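Local coordinates for protein B-agarase (Saccharophagus degradans, PDB 4BQ2) that hydrolyses agarose as a family 50 glycoside hydrolase, an exo-acting beta-agarase of a marine bacterium, at residues H654-L667 against N715-Y728. Numbering follows the deposited sequence. Where two conformers were deposited one is given.
Sequences HIGAMDHGSYHPGL and NYNVGFVDVTDTPY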
ATOM      1  N   HIS A 654       7.236   1.891  -1.378  1.00 13.92           N
ATOM      2  CA  HIS A 654       8.066   0.683  -1.313  1.00 15.00           C
ATOM      3  C   HIS A 654       8.456   0.167  -2.688  1.00 14.74           C
ATOM      4  O   HIS A 654       7.868   0.586  -3.676  1.00 13.85           O
ATOM      5  CB  HIS A 654       7.499  -0.434  -0.402  1.00 14.58           C
ATOM      6  CG  HIS A 654       6.180  -1.045  -0.821  1.00 15.29           C
ATOM      7  ND1 HIS A 654       5.854  -1.411  -2.125  1.00 16.14           N
ATOM      8  CD2 HIS A 654       5.132  -1.428  -0.064  1.00 14.74           C
ATOM      9  CE1 HIS A 654       4.648  -1.949  -2.147  1.00 14.10           C
ATOM     10  NE2 HIS A 654       4.181  -1.960  -0.911  1.00 17.12           N
ATOM     11  N   ILE A 655       9.461  -0.712  -2.738  1.00 14.43           N
ATOM     12  CA  ILE A 655       9.794  -1.477  -3.964  1.00 14.75           C
ATOM     13  C   ILE A 655      10.157  -2.887  -3.500  1.00 14.47           C
ATOM     14  O   ILE A 655      10.886  -3.044  -2.522  1.00 14.87           O
ATOM     15  CB  ILE A 655      11.023  -0.864  -4.687  1.00 14.93           C
ATOM     16  CG1 ILE A 655      10.742   0.588  -5.087  1.00 14.59           C
ATOM     17  CG2 ILE A 655      11.389  -1.670  -5.937  1.00 15.71           C
ATOM     18  CD1 ILE A 655      11.431   1.623  -4.199  1.00 15.33           C
ATOM     19  N   GLY A 656       9.607  -3.910  -4.150  1.00 14.67           N
ATOM     20  CA  GLY A 656       9.961  -5.308  -3.806  1.00 14.97           C
ATOM     21  C   GLY A 656      10.536  -6.084  -4.979  1.00 15.55           C
ATOM     22  O   GLY A 656      10.589  -5.591  -6.125  1.00 15.26           O
ATOM     23  N   ALA A 657      10.958  -7.318  -4.704  1.00 14.92           N
ATOM     24  CA  ALA A 657      11.548  -8.166  -5.755  1.00 15.88           C
ATOM     25  C   ALA A 657      11.122  -9.603  -5.466  1.00 16.91           C
ATOM     26  O   ALA A 657      10.530  -9.875  -4.414  1.00 16.01           O
ATOM     27  CB  ALA A 657      13.076  -8.038  -5.740  1.00 14.11           C
ATOM     28  N   MET A 658      11.439 -10.512  -6.386  0.50 18.49           N
ATOM     29  CA  MET A 658      10.979 -11.906  -6.277  0.50 19.04           C
ATOM     30  C   MET A 658      12.127 -12.904  -6.165  0.50 19.27           C
ATOM     31  O   MET A 658      11.920 -14.122  -6.329  0.50 19.47           O
ATOM     32  CB  MET A 658      10.080 -12.237  -7.479  0.50 20.33           C
ATOM     33  CG  MET A 658       8.951 -11.228  -7.657  0.50 21.90           C
ATOM     34  SD  MET A 658       8.001 -11.444  -9.166  0.50 26.10           S
ATOM     35  CE  MET A 658       7.046 -12.883  -8.675  0.50 24.32           C
ATOM     36  N   ASP A 659      13.324 -12.395  -5.874  1.00 18.76           N
ATOM     37  CA  ASP A 659      14.537 -13.215  -5.773  1.00 18.60           C
ATOM     38  C   ASP A 659      14.898 -13.676  -4.331  1.00 19.42           C
ATOM     39  O   ASP A 659      15.992 -14.218  -4.102  1.00 19.94           O
ATOM     40  CB  ASP A 659      15.715 -12.465  -6.374  1.00 19.30           C
ATOM     41  CG  ASP A 659      16.049 -11.165  -5.609  1.00 19.44           C
ATOM     42  OD1 ASP A 659      15.245 -10.701  -4.759  1.00 20.27           O
ATOM     43  OD2 ASP A 659      17.127 -10.619  -5.862  1.00 17.91           O
ATOM     44  N   HIS A 660      13.983 -13.479  -3.386  1.00 17.46           N
ATOM     45  CA  HIS A 660      14.158 -13.922  -2.006  1.00 18.01           C
ATOM     46  C   HIS A 660      12.918 -14.651  -1.539  1.00 17.36           C
ATOM     47  O   HIS A 660      12.524 -14.583  -0.358  1.00 17.57           O
ATOM     48  CB  HIS A 660      14.464 -12.686  -1.151  1.00 18.57           C
ATOM     49  CG  HIS A 660      15.102 -12.962   0.170  1.00 18.87           C
ATOM     50  ND1 HIS A 660      16.470 -13.032   0.340  1.00 18.30           N
ATOM     51  CD2 HIS A 660      14.559 -13.030   1.410  1.00 18.80           C
ATOM     52  CE1 HIS A 660      16.738 -13.186   1.624  1.00 19.02           C
ATOM     53  NE2 HIS A 660      15.595 -13.179   2.296  1.00 19.09           N
ATOM     54  N   GLY A 661      12.279 -15.385  -2.457  1.00 17.13           N
ATOM     55  CA  GLY A 661      11.252 -16.319  -2.047  1.00 17.47           C
ATOM     56  C   GLY A 661       9.828 -15.823  -2.016  1.00 17.32           C
ATOM     57  O   GLY A 661       8.916 -16.605  -1.809  1.00 17.67           O
ATOM     58  N   SER A 662       9.599 -14.526  -2.258  1.00 17.67           N
ATOM     59  CA  SER A 662       8.228 -14.017  -2.248  1.00 16.99           C
ATOM     60  C   SER A 662       7.444 -14.354  -3.507  1.00 18.41           C
ATOM     61  O   SER A 662       7.973 -14.340  -4.588  1.00 18.16           O
ATOM     62  CB  SER A 662       8.208 -12.486  -2.049  1.00 17.60           C
ATOM     63  OG  SER A 662       6.880 -12.056  -1.815  1.00 19.67           O
ATOM     64  N   TYR A 663       6.148 -14.567  -3.361  1.00 18.50           N
ATOM     65  CA  TYR A 663       5.280 -14.734  -4.529  1.00 21.03           C
ATOM     66  C   TYR A 663       4.829 -13.414  -5.139  1.00 21.85           C
ATOM     67  O   TYR A 663       4.194 -13.413  -6.183  1.00 21.78           O
ATOM     68  CB  TYR A 663       4.026 -15.490  -4.128  1.00 22.93           C
ATOM     69  CG  TYR A 663       4.305 -16.806  -3.429  1.00 26.07           C
ATOM     70  CD1 TYR A 663       5.270 -17.677  -3.919  1.00 26.77           C
ATOM     71  CD2 TYR A 663       3.578 -17.182  -2.298  1.00 26.78           C
ATOM     72  CE1 TYR A 663       5.518 -18.898  -3.312  1.00 29.46           C
ATOM     73  CE2 TYR A 663       3.831 -18.393  -1.671  1.00 29.00           C
ATOM     74  CZ  TYR A 663       4.799 -19.246  -2.181  1.00 30.67           C
ATOM     75  OH  TYR A 663       5.058 -20.462  -1.546  1.00 35.20           O
ATOM     76  N   HIS A 664       5.119 -12.306  -4.467  1.00 19.78           N
ATOM     77  CA  HIS A 664       4.591 -11.009  -4.879  1.00 21.60           C
ATOM     78  C   HIS A 664       5.574  -9.967  -4.400  1.00 21.94           C
ATOM     79  O   HIS A 664       5.935  -9.947  -3.214  1.00 21.71           O
ATOM     80  CB  HIS A 664       3.230 -10.774  -4.215  1.00 21.50           C
ATOM     81  CG  HIS A 664       2.397  -9.719  -4.879  1.00 21.14           C
ATOM     82  ND1 HIS A 664       2.899  -8.487  -5.255  1.00 20.28           N
ATOM     83  CD2 HIS A 664       1.083  -9.705  -5.198  1.00 19.56           C
ATOM     84  CE1 HIS A 664       1.936  -7.783  -5.825  1.00 20.32           C
ATOM     85  NE2 HIS A 664       0.826  -8.498  -5.796  1.00 20.25           N
ATOM     86  N   PRO A 665       6.058  -9.140  -5.328  1.00 23.10           N
ATOM     87  CA  PRO A 665       7.023  -8.115  -4.965  1.00 21.83           C
ATOM     88  C   PRO A 665       6.412  -6.983  -4.143  1.00 22.69           C
ATOM     89  O   PRO A 665       7.117  -6.398  -3.321  1.00 24.76           O
ATOM     90  CB  PRO A 665       7.544  -7.612  -6.300  1.00 22.29           C
ATOM     91  CG  PRO A 665       6.643  -8.144  -7.347  1.00 22.63           C
ATOM     92  CD  PRO A 665       5.725  -9.153  -6.767  1.00 21.42           C
ATOM     93  N   GLY A 666       5.109  -6.756  -4.283  1.00 18.65           N
ATOM     94  CA  GLY A 666       4.454  -5.573  -3.723  1.00 18.10           C
ATOM     95  C   GLY A 666       3.912  -4.656  -4.827  1.00 17.46           C
ATOM     96  O   GLY A 666       3.727  -5.087  -5.955  1.00 15.45           O
ATOM     97  N   LEU A 667       3.688  -3.378  -4.521  1.00 17.21           N
ATOM     98  CA  LEU A 667       3.118  -2.435  -5.512  1.00 16.21           C
ATOM     99  C   LEU A 667       4.062  -1.962  -6.637  1.00 14.86           C
ATOM    100  O   LEU A 667       3.655  -1.699  -7.773  1.00 15.41           O
ATOM    101  CB  LEU A 667       2.463  -1.231  -4.780  1.00 16.58           C
ATOM    102  CG  LEU A 667       1.224  -1.693  -3.988  1.00 19.35           C
ATOM    103  CD1 LEU A 667       0.709  -0.647  -3.009  1.00 19.75           C
ATOM    104  CD2 LEU A 667       0.094  -2.145  -4.933  1.00 20.74           C
ATOM    105  N   ASN A 715       1.087 -10.136   0.688  1.00 21.92           N
ATOM    106  CA  ASN A 715       2.157 -11.111   0.873  1.00 21.52           C
ATOM    107  C   ASN A 715       3.432 -10.641   0.211  1.00 21.49           C
ATOM    108  O   ASN A 715       4.062 -11.383  -0.546  1.00 21.52           O
ATOM    109  CB  ASN A 715       1.725 -12.518   0.338  1.00 21.76           C
ATOM    110  CG  ASN A 715       1.402 -12.532  -1.166  1.00 22.97           C
ATOM    111  OD1 ASN A 715       1.152 -11.488  -1.787  1.00 22.47           O
ATOM    112  ND2 ASN A 715       1.432 -13.730  -1.764  1.00 20.66           N
ATOM    113  N   TYR A 716       3.816  -9.391   0.484  1.00 19.57           N
ATOM    114  CA  TYR A 716       4.827  -8.697  -0.300  1.00 17.96           C
ATOM    115  C   TYR A 716       6.259  -8.678   0.250  1.00 17.22           C
ATOM    116  O   TYR A 716       6.467  -8.655   1.464  1.00 18.41           O
ATOM    117  CB  TYR A 716       4.403  -7.207  -0.411  1.00 18.81           C
ATOM    118  CG  TYR A 716       3.034  -6.883  -0.992  1.00 19.64           C
ATOM    119  CD1 TYR A 716       2.393  -7.744  -1.902  1.00 19.75           C
ATOM    120  CD2 TYR A 716       2.409  -5.663  -0.689  1.00 20.76           C
ATOM    121  CE1 TYR A 716       1.159  -7.435  -2.441  1.00 19.25           C
ATOM    122  CE2 TYR A 716       1.183  -5.320  -1.250  1.00 19.57           C
ATOM    123  CZ  TYR A 716       0.562  -6.193  -2.127  1.00 21.63           C
ATOM    124  OH  TYR A 716      -0.662  -5.852  -2.691  1.00 20.57           O
ATOM    125  N   ASN A 717       7.233  -8.551  -0.651  1.00 17.34           N
ATOM    126  CA  ASN A 717       8.627  -8.303  -0.278  1.00 17.48           C
ATOM    127  C   ASN A 717       8.848  -6.825  -0.081  1.00 17.35           C
ATOM    128  O   ASN A 717       9.475  -6.182  -0.899  1.00 17.05           O
ATOM    129  CB  ASN A 717       9.611  -8.859  -1.328  1.00 18.86           C
ATOM    130  CG  ASN A 717      11.070  -8.478  -1.037  1.00 18.91           C
ATOM    131  OD1 ASN A 717      11.508  -8.366   0.151  1.00 21.69           O
ATOM    132  ND2 ASN A 717      11.811  -8.225  -2.083  1.00 15.19           N
ATOM    133  N   VAL A 718       8.352  -6.291   1.028  1.00 16.36           N
ATOM    134  CA  VAL A 718       8.398  -4.864   1.242  1.00 16.34           C
ATOM    135  C   VAL A 718       9.184  -4.522   2.505  1.00 16.72           C
ATOM    136  O   VAL A 718       9.180  -3.371   2.937  1.00 15.26           O
ATOM    137  CB  VAL A 718       6.983  -4.249   1.224  1.00 15.43           C
ATOM    138  CG1 VAL A 718       6.398  -4.407  -0.170  1.00 16.74           C
ATOM    139  CG2 VAL A 718       6.069  -4.883   2.263  1.00 17.35           C
ATOM    140  N   GLY A 719       9.889  -5.521   3.054  1.00 14.75           N
ATOM    141  CA  GLY A 719      10.639  -5.322   4.310  1.00 14.64           C
ATOM    142  C   GLY A 719      12.048  -4.799   4.100  1.00 14.86           C
ATOM    143  O   GLY A 719      12.648  -5.019   3.040  1.00 14.49           O
ATOM    144  N   PHE A 720      12.555  -4.079   5.103  1.00 14.26           N
ATOM    145  CA  PHE A 720      14.010  -3.950   5.290  1.00 14.12           C
ATOM    146  C   PHE A 720      14.588  -5.221   5.929  1.00 13.38           C
ATOM    147  O   PHE A 720      15.777  -5.473   5.829  1.00 13.79           O
ATOM    148  CB  PHE A 720      14.347  -2.695   6.125  1.00 14.35           C
ATOM    149  CG  PHE A 720      14.665  -1.496   5.282  1.00 13.73           C
ATOM    150  CD1 PHE A 720      13.727  -0.984   4.393  1.00 14.35           C
ATOM    151  CD2 PHE A 720      15.934  -0.906   5.343  1.00 13.82           C
ATOM    152  CE1 PHE A 720      14.032   0.136   3.609  1.00 14.50           C
ATOM    153  CE2 PHE A 720      16.240   0.193   4.554  1.00 14.22           C
ATOM    154  CZ  PHE A 720      15.293   0.721   3.678  1.00 13.97           C
ATOM    155  N   VAL A 721      13.737  -6.019   6.556  1.00 13.93           N
ATOM    156  CA  VAL A 721      14.165  -7.347   7.071  1.00 14.57           C
ATOM    157  C   VAL A 721      13.213  -8.401   6.573  1.00 15.08           C
ATOM    158  O   VAL A 721      12.044  -8.105   6.310  1.00 14.94           O
ATOM    159  CB  VAL A 721      14.241  -7.395   8.629  1.00 14.85           C
ATOM    160  CG1 VAL A 721      15.226  -6.341   9.175  1.00 15.55           C
ATOM    161  CG2 VAL A 721      12.864  -7.239   9.295  1.00 13.86           C
ATOM    162  N   ASP A 722      13.683  -9.651   6.497  1.00 14.56           N
ATOM    163  CA  ASP A 722      12.811 -10.745   6.090  1.00 15.35           C
ATOM    164  C   ASP A 722      12.129 -11.444   7.298  1.00 15.20           C
ATOM    165  O   ASP A 722      12.196 -10.938   8.435  1.00 14.56           O
ATOM    166  CB  ASP A 722      13.600 -11.691   5.160  1.00 15.20           C
ATOM    167  CG  ASP A 722      14.596 -12.573   5.887  1.00 16.31           C
ATOM    168  OD1 ASP A 722      14.724 -12.529   7.151  1.00 14.89           O
ATOM    169  OD2 ASP A 722      15.253 -13.380   5.153  1.00 16.07           O
ATOM    170  N   VAL A 723      11.453 -12.573   7.064  1.00 14.43           N
ATOM    171  CA  VAL A 723      10.690 -13.263   8.127  1.00 14.17           C
ATOM    172  C   VAL A 723      11.590 -13.785   9.262  1.00 14.44           C
ATOM    173  O   VAL A 723      11.119 -14.011  10.383  1.00 14.64           O
ATOM    174  CB  VAL A 723       9.815 -14.400   7.529  1.00 14.66           C
ATOM    175  CG1 VAL A 723      10.700 -15.521   7.027  1.00 13.54           C
ATOM    176  CG2 VAL A 723       8.781 -14.920   8.526  1.00 13.96           C
ATOM    177  N   THR A 724      12.878 -13.979   8.979  1.00 14.95           N
ATOM    178  CA  THR A 724      13.843 -14.412   9.992  1.00 16.23           C
ATOM    179  C   THR A 724      14.493 -13.248  10.771  1.00 16.56           C
ATOM    180  O   THR A 724      15.456 -13.458  11.562  1.00 16.02           O
ATOM    181  CB  THR A 724      14.944 -15.288   9.370  1.00 17.99           C
ATOM    182  OG1 THR A 724      15.798 -14.479   8.566  1.00 16.52           O
ATOM    183  CG2 THR A 724      14.335 -16.397   8.503  1.00 17.49           C
ATOM    184  N   ASP A 725      13.983 -12.033  10.528  1.00 14.74           N
ATOM    185  CA  ASP A 725      14.544 -10.800  11.117  1.00 15.29           C
ATOM    186  C   ASP A 725      15.958 -10.515  10.603  1.00 15.43           C
ATOM    187  O   ASP A 725      16.801  -9.976  11.319  1.00 15.96           O
ATOM    188  CB  ASP A 725      14.510 -10.871  12.648  1.00 14.51           C
ATOM    189  CG  ASP A 725      14.845  -9.557  13.290  1.00 15.51           C
ATOM    190  OD1 ASP A 725      14.320  -8.501  12.832  1.00 15.20           O
ATOM    191  OD2 ASP A 725      15.651  -9.600  14.248  1.00 16.28           O
ATOM    192  N   THR A 726      16.233 -10.912   9.366  1.00 15.82           N
ATOM    193  CA  THR A 726      17.559 -10.661   8.778  1.00 16.79           C
ATOM    194  C   THR A 726      17.442  -9.509   7.797  1.00 16.15           C
ATOM    195  O   THR A 726      16.610  -9.567   6.882  1.00 15.08           O
ATOM    196  CB  THR A 726      18.123 -11.905   8.034  1.00 18.82           C
ATOM    197  OG1 THR A 726      18.207 -12.998   8.966  1.00 18.30           O
ATOM    198  CG2 THR A 726      19.543 -11.640   7.487  1.00 19.92           C
ATOM    199  N   PRO A 727      18.297  -8.491   7.949  1.00 14.94           N
ATOM    200  CA  PRO A 727      18.173  -7.337   7.054  1.00 14.72           C
ATOM    201  C   PRO A 727      18.516  -7.680   5.618  1.00 14.79           C
ATOM    202  O   PRO A 727      19.428  -8.461   5.380  1.00 13.90           O
ATOM    203  CB  PRO A 727      19.234  -6.386   7.574  1.00 14.80           C
ATOM    204  CG  PRO A 727      19.296  -6.704   9.042  1.00 15.55           C
ATOM    205  CD  PRO A 727      19.207  -8.213   9.073  1.00 15.07           C
ATOM    206  N   TYR A 728      17.795  -7.076   4.670  1.00 14.88           N
ATOM    207  CA  TYR A 728      18.275  -7.053   3.288  1.00 14.90           C
ATOM    208  C   TYR A 728      19.373  -6.034   3.239  1.00 15.88           C
ATOM    209  O   TYR A 728      19.095  -4.837   3.334  1.00 15.81           O
ATOM    210  CB  TYR A 728      17.162  -6.607   2.357  1.00 14.88           C
ATOM    211  CG  TYR A 728      16.025  -7.592   2.270  1.00 14.34           C
ATOM    212  CD1 TYR A 728      16.123  -8.700   1.419  1.00 14.90           C
ATOM    213  CD2 TYR A 728      14.874  -7.448   3.050  1.00 14.56           C
ATOM    214  CE1 TYR A 728      15.074  -9.611   1.313  1.00 15.24           C
ATOM    215  CE2 TYR A 728      13.820  -8.368   2.958  1.00 15.36           C
ATOM    216  CZ  TYR A 728      13.941  -9.447   2.079  1.00 14.80           C
ATOM    217  OH  TYR A 728      12.946 -10.380   1.943  1.00 15.02           O
TER
HETATM  218  O   HOH W   1      11.244 -11.508  -0.034  1.00 20.91           O
HETATM  219  O   HOH W   2       4.596 -14.111  -1.008  1.00 23.47           O
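H660 reaches across to D722 through its NE2, which gives OD2 an almost straight hydrogen bond of 2.9 Å in the ring plane, on the anti lone pair. With CG anti to the backbone N (chi1 -161°) the ring is carried across, and chi2 of 89° sets its face to the CE1 edge of Y728, an edge-to-face pair; imidazole suits both roles, N-H at its edge and a flat face. Further along, N717 ties two points of the facing loop: its amide, able to donate to a backbone carbonyl, gives ND2 to A657 O (3.1 Å) from above the carbonyl plane, and its backbone N donates to H664 O. Y716 turns its CE1 edge over the H664 face while G666 CA, with no side chain in the way, sits 3.6 Å from the tyrosine centroid. V718 CG1 rests over the H654 ring centre, a CH-pi contact. The loops leave the C-terminal ends of neighbouring parallel strands 648-652 and 693-699, consistent with this family's (beta/alpha)8-type catalytic barrel. In the second shell, S662 OG donates to H664 O (2.7 Å), and G666 N to H664 ND1, helping to set the ring's rotation. D722 OD1 accepts from T724 N, making an Asx turn, and from T724 OG1 and T726 N; D703 bonds Y728 OH.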